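Local atomic coordinates of isatin hydrolase (Ralstonia solanacearum, PDB entry 5NMP), a protein that hydrolyses the amide bond of isatin to give isatinate, using a bound manganese(II) ion, as a member of the putative cyclase family. Residues G176-Q179 and E180-E183; P214-T217 and L218-A222. All coordinates share one frame; numbering follows the deposited sequence.

Contact 1: residues G176-Q179 and E180-E183; sequences GPTQ and EAVE
The amide of Gln179 and the carboxylate of Glu183, one helical turn apart, meet with their planes 73° from each other. Gln179 NE2 is hydrogen-bonded to Glu183 OE2 at 3.0 Å; the acid oxygen lies near the amide plane, whereas the nitrogen sits above the carboxylate plane, 50° out of it. With CG anti to the backbone N (chi1 175°) and the chain extended beyond it, the Gln179 side chain runs out far enough to meet the acid. The same two residues are also joined by the backbone bond from Glu183 N to Gln179 O, 2.9 Å. The Glu180 chain bends at chi2 and brings OE1 to 3.5 Å from Thr178 OG1, a weak hydrogen bond. Thr178 is the N-cap of helix 179-187: its OG1 accepts from Ala181 N at 3.1 Å, while Val182 N donates to Thr178 O. Just before the cap, strand 176-177 pairs with strand 126-127, and Pro177 turns its ring onto the first turn of the helix, CG resting 3.7 Å from Val182 CG2. Helix 214-221 covers the side of this turn that carries Gln179, Val182 and Glu183.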
loop_
_atom_site.group_PDB
_atom_site.type_symbol
_atom_site.label_atom_id
_atom_site.label_comp_id
_atom_site.label_asym_id
_atom_site.label_seq_id
_atom_site.Cartn_x
_atom_site.Cartn_y
_atom_site.Cartn_z
ATOM N N GLY A 176 17.707 4.573 -19.138
ATOM C CA GLY A 176 16.340 4.278 -19.534
ATOM C C GLY A 176 16.253 3.490 -20.830
ATOM O O GLY A 176 17.268 3.251 -21.481
ATOM N N PRO A 177 15.034 3.079 -21.213
ATOM C CA PRO A 177 14.833 2.270 -22.418
ATOM C C PRO A 177 14.723 3.103 -23.691
ATOM O O PRO A 177 14.274 4.248 -23.645
ATOM C CB PRO A 177 13.513 1.555 -22.132
ATOM C CG PRO A 177 12.750 2.537 -21.297
ATOM C CD PRO A 177 13.779 3.268 -20.460
ATOM N N THR A 178 15.135 2.528 -24.814
ATOM C CA THR A 178 14.906 3.151 -26.111
ATOM C C THR A 178 13.440 3.005 -26.483
ATOM O O THR A 178 12.720 2.210 -25.877
ATOM C CB THR A 178 15.769 2.522 -27.216
ATOM O OG1 THR A 178 15.266 1.214 -27.527
ATOM C CG2 THR A 178 17.219 2.426 -26.775
ATOM N N GLN A 179 12.997 3.761 -27.482
ATOM C CA GLN A 179 11.624 3.643 -27.954
ATOM C C GLN A 179 11.345 2.231 -28.458
ATOM O O GLN A 179 10.295 1.657 -28.169
ATOM C CB GLN A 179 11.337 4.660 -29.058
ATOM C CG GLN A 179 9.954 4.512 -29.672
ATOM C CD GLN A 179 9.638 5.604 -30.667
ATOM O OE1 GLN A 179 10.024 6.757 -30.482
ATOM N NE2 GLN A 179 8.940 5.247 -31.736
ATOM N N GLU A 180 12.295 1.670 -29.198
ATOM C CA GLU A 180 12.145 0.332 -29.755
ATOM C C GLU A 180 11.995 -0.717 -28.656
ATOM O O GLU A 180 11.221 -1.661 -28.798
ATOM C CB GLU A 180 13.334 -0.013 -30.657
ATOM C CG GLU A 180 13.425 0.817 -31.938
ATOM C CD GLU A 180 13.981 2.221 -31.713
ATOM O OE1 GLU A 180 14.294 2.575 -30.553
ATOM O OE2 GLU A 180 14.107 2.975 -32.703
ATOM N N ALA A 181 12.729 -0.542 -27.562
ATOM C CA ALA A 181 12.642 -1.462 -26.430
ATOM C C ALA A 181 11.262 -1.398 -25.781
ATOM O O ALA A 181 10.671 -2.425 -25.450
ATOM C CB ALA A 181 13.723 -1.154 -25.412
ATOM N N VAL A 182 10.756 -0.184 -25.601
ATOM C CA VAL A 182 9.423 0.012 -25.050
ATOM C C VAL A 182 8.373 -0.625 -25.961
ATOM O O VAL A 182 7.470 -1.315 -25.487
ATOM C CB VAL A 182 9.111 1.511 -24.851
ATOM C CG1 VAL A 182 7.677 1.705 -24.376
ATOM C CG2 VAL A 182 10.086 2.127 -23.856
ATOM N N GLU A 183 8.506 -0.404 -27.266
ATOM C CA GLU A 183 7.595 -0.998 -28.244
ATOM C C GLU A 183 7.646 -2.527 -28.214
ATOM O O GLU A 183 6.614 -3.191 -28.307
ATOM C CB GLU A 183 7.917 -0.492 -29.653
ATOM C CG GLU A 183 7.547 0.963 -29.890
ATOM C CD GLU A 183 8.030 1.488 -31.232
ATOM O OE1 GLU A 183 8.878 0.827 -31.872
ATOM O OE2 GLU A 183 7.560 2.571 -31.643
#

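Contact 2: residues P214-T217 and L218-A222; sequences PCHT and LMHGA
His216 and His220 stand side by side on one flank of helix 214-221, pointing the same way, with ring centroids 5.5 Å apart and planes at 72°. The rings meet obliquely; the nearest atoms are His216 CD2 and His220 NE2, 3.7 Å apart. The His220 side chain also touches the preceding turn, its CB 3.2 Å from His216 O. That same oxygen accepts from His220 N in a longer bond of 3.3 Å. On another flank Cys215 and Met219 form an apolar pair: SG, anti to the backbone N (chi1 -168°), lies 3.8 Å from Met219 CG, and both residues pack on Phe194 of strand 193-195. Leu218 folds its CB and CG against Pro214 O, which also takes the bond from Leu218 N at 2.9 Å. The helix belongs to a beta-alpha-beta unit between strands 193-195 and 225-228. Neither histidine is left to turn freely: His216 ND1 bonds to Asp202 OD2, and His220 ND1 to the carbonyl oxygen of Arg224. The other ring nitrogen of His216, NE2, bonds to an oxygen of a bound succinic acid, probably from the crystallisation liquor. Because a carbonyl oxygen can only accept, His220 ND1 must be the donor to Arg224 O, and the two ND1 bonds together fix the rotation of both rings.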
loop_
_atom_site.group_PDB
_atom_site.type_symbol
_atom_site.label_atom_id
_atom_site.label_comp_id
_atom_site.label_asym_id
_atom_site.label_seq_id
_atom_site.Cartn_x
_atom_site.Cartn_y
_atom_site.Cartn_z
ATOM N N PRO A 214 9.316 8.072 -24.355
ATOM C CA PRO A 214 8.590 6.966 -24.991
ATOM C C PRO A 214 7.947 5.999 -23.998
ATOM O O PRO A 214 6.886 5.448 -24.294
ATOM C CB PRO A 214 9.677 6.257 -25.807
ATOM C CG PRO A 214 10.962 6.650 -25.161
ATOM C CD PRO A 214 10.753 8.049 -24.677
ATOM N N CYS A 215 8.569 5.795 -22.842
ATOM C CA CYS A 215 8.041 4.840 -21.873
ATOM C C CYS A 215 6.726 5.344 -21.293
ATOM O O CYS A 215 5.738 4.621 -21.284
ATOM C CB CYS A 215 9.053 4.568 -20.756
ATOM S SG CYS A 215 8.644 3.149 -19.712
ATOM N N HIS A 216 6.714 6.587 -20.819
ATOM C CA HIS A 216 5.478 7.209 -20.350
ATOM C C HIS A 216 4.400 7.222 -21.433
ATOM O O HIS A 216 3.261 6.825 -21.189
ATOM C CB HIS A 216 5.738 8.639 -19.872
ATOM C CG HIS A 216 6.202 8.726 -18.453
ATOM N ND1 HIS A 216 7.534 8.678 -18.100
ATOM C CD2 HIS A 216 5.511 8.860 -17.296
ATOM C CE1 HIS A 216 7.641 8.779 -16.787
ATOM N NE2 HIS A 216 6.429 8.890 -16.275
ATOM N N THR A 217 4.772 7.675 -22.626
ATOM C CA THR A 217 3.823 7.833 -23.722
ATOM C C THR A 217 3.191 6.514 -24.154
ATOM O O THR A 217 1.971 6.426 -24.301
ATOM C CB THR A 217 4.489 8.473 -24.958
ATOM O OG1 THR A 217 5.054 9.740 -24.601
ATOM C CG2 THR A 217 3.469 8.674 -26.062
ATOM N N LEU A 218 4.018 5.492 -24.350
ATOM C CA LEU A 218 3.541 4.245 -24.936
ATOM C C LEU A 218 2.964 3.279 -23.901
ATOM O O LEU A 218 1.975 2.601 -24.178
ATOM C CB LEU A 218 4.666 3.568 -25.724
ATOM C CG LEU A 218 5.236 4.387 -26.893
ATOM C CD1 LEU A 218 6.363 3.636 -27.603
ATOM C CD2 LEU A 218 4.149 4.796 -27.885
ATOM N N MET A 219 3.563 3.213 -22.714
ATOM C CA MET A 219 3.061 2.309 -21.677
ATOM C C MET A 219 1.697 2.766 -21.179
ATOM O O MET A 219 0.750 1.984 -21.150
ATOM C CB MET A 219 4.039 2.206 -20.505
ATOM C CG MET A 219 5.373 1.567 -20.863
ATOM S SD MET A 219 5.306 -0.229 -20.973
ATOM C CE MET A 219 4.861 -0.610 -19.300
ATOM N N HIS A 220 1.593 4.034 -20.793
ATOM C CA HIS A 220 0.314 4.577 -20.355
ATOM C C HIS A 220 -0.663 4.624 -21.526
ATOM O O HIS A 220 -1.874 4.485 -21.344
ATOM C CB HIS A 220 0.498 5.964 -19.741
ATOM C CG HIS A 220 1.380 5.972 -18.534
ATOM N ND1 HIS A 220 1.448 4.910 -17.654
ATOM C CD2 HIS A 220 2.245 6.901 -18.062
ATOM C CE1 HIS A 220 2.307 5.189 -16.694
ATOM N NE2 HIS A 220 2.807 6.393 -16.917
ATOM N N GLY A 221 -0.124 4.799 -22.732
ATOM C CA GLY A 221 -0.928 4.815 -23.939
ATOM C C GLY A 221 -1.491 3.444 -24.264
ATOM O O GLY A 221 -2.444 3.320 -25.035
ATOM N N ALA A 222 -0.895 2.412 -23.676
ATOM C CA ALA A 222 -1.364 1.046 -23.865
ATOM C C ALA A 222 -1.967 0.515 -22.572
ATOM O O ALA A 222 -2.014 -0.696 -22.348
ATOM C CB ALA A 222 -0.229 0.148 -24.335
#

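The two contacts lie in series along the chain, their centres about 10 Å apart, and they meet where helix 179-187 packs on helix 214-221. Leu218 joins them: its CD1 is 3.7 Å from Glu183 CG, and its CB is 3.8 Å from Val182 CG1. Val182 CG1 also lies 3.8 Å from Pro214 O, and Gln179 CA touches Pro214 CB at 3.9 Å. The metal lies toward contact 2: the side chain of His216 comes within about 5 Å of the manganese, which His76, His80 and Asp82 bind, while that of Pro177 in contact 1 is about 14 Å away. Contact 1 packs on the Leu218 flank of the helix, whose histidine flank borders the metal pocket.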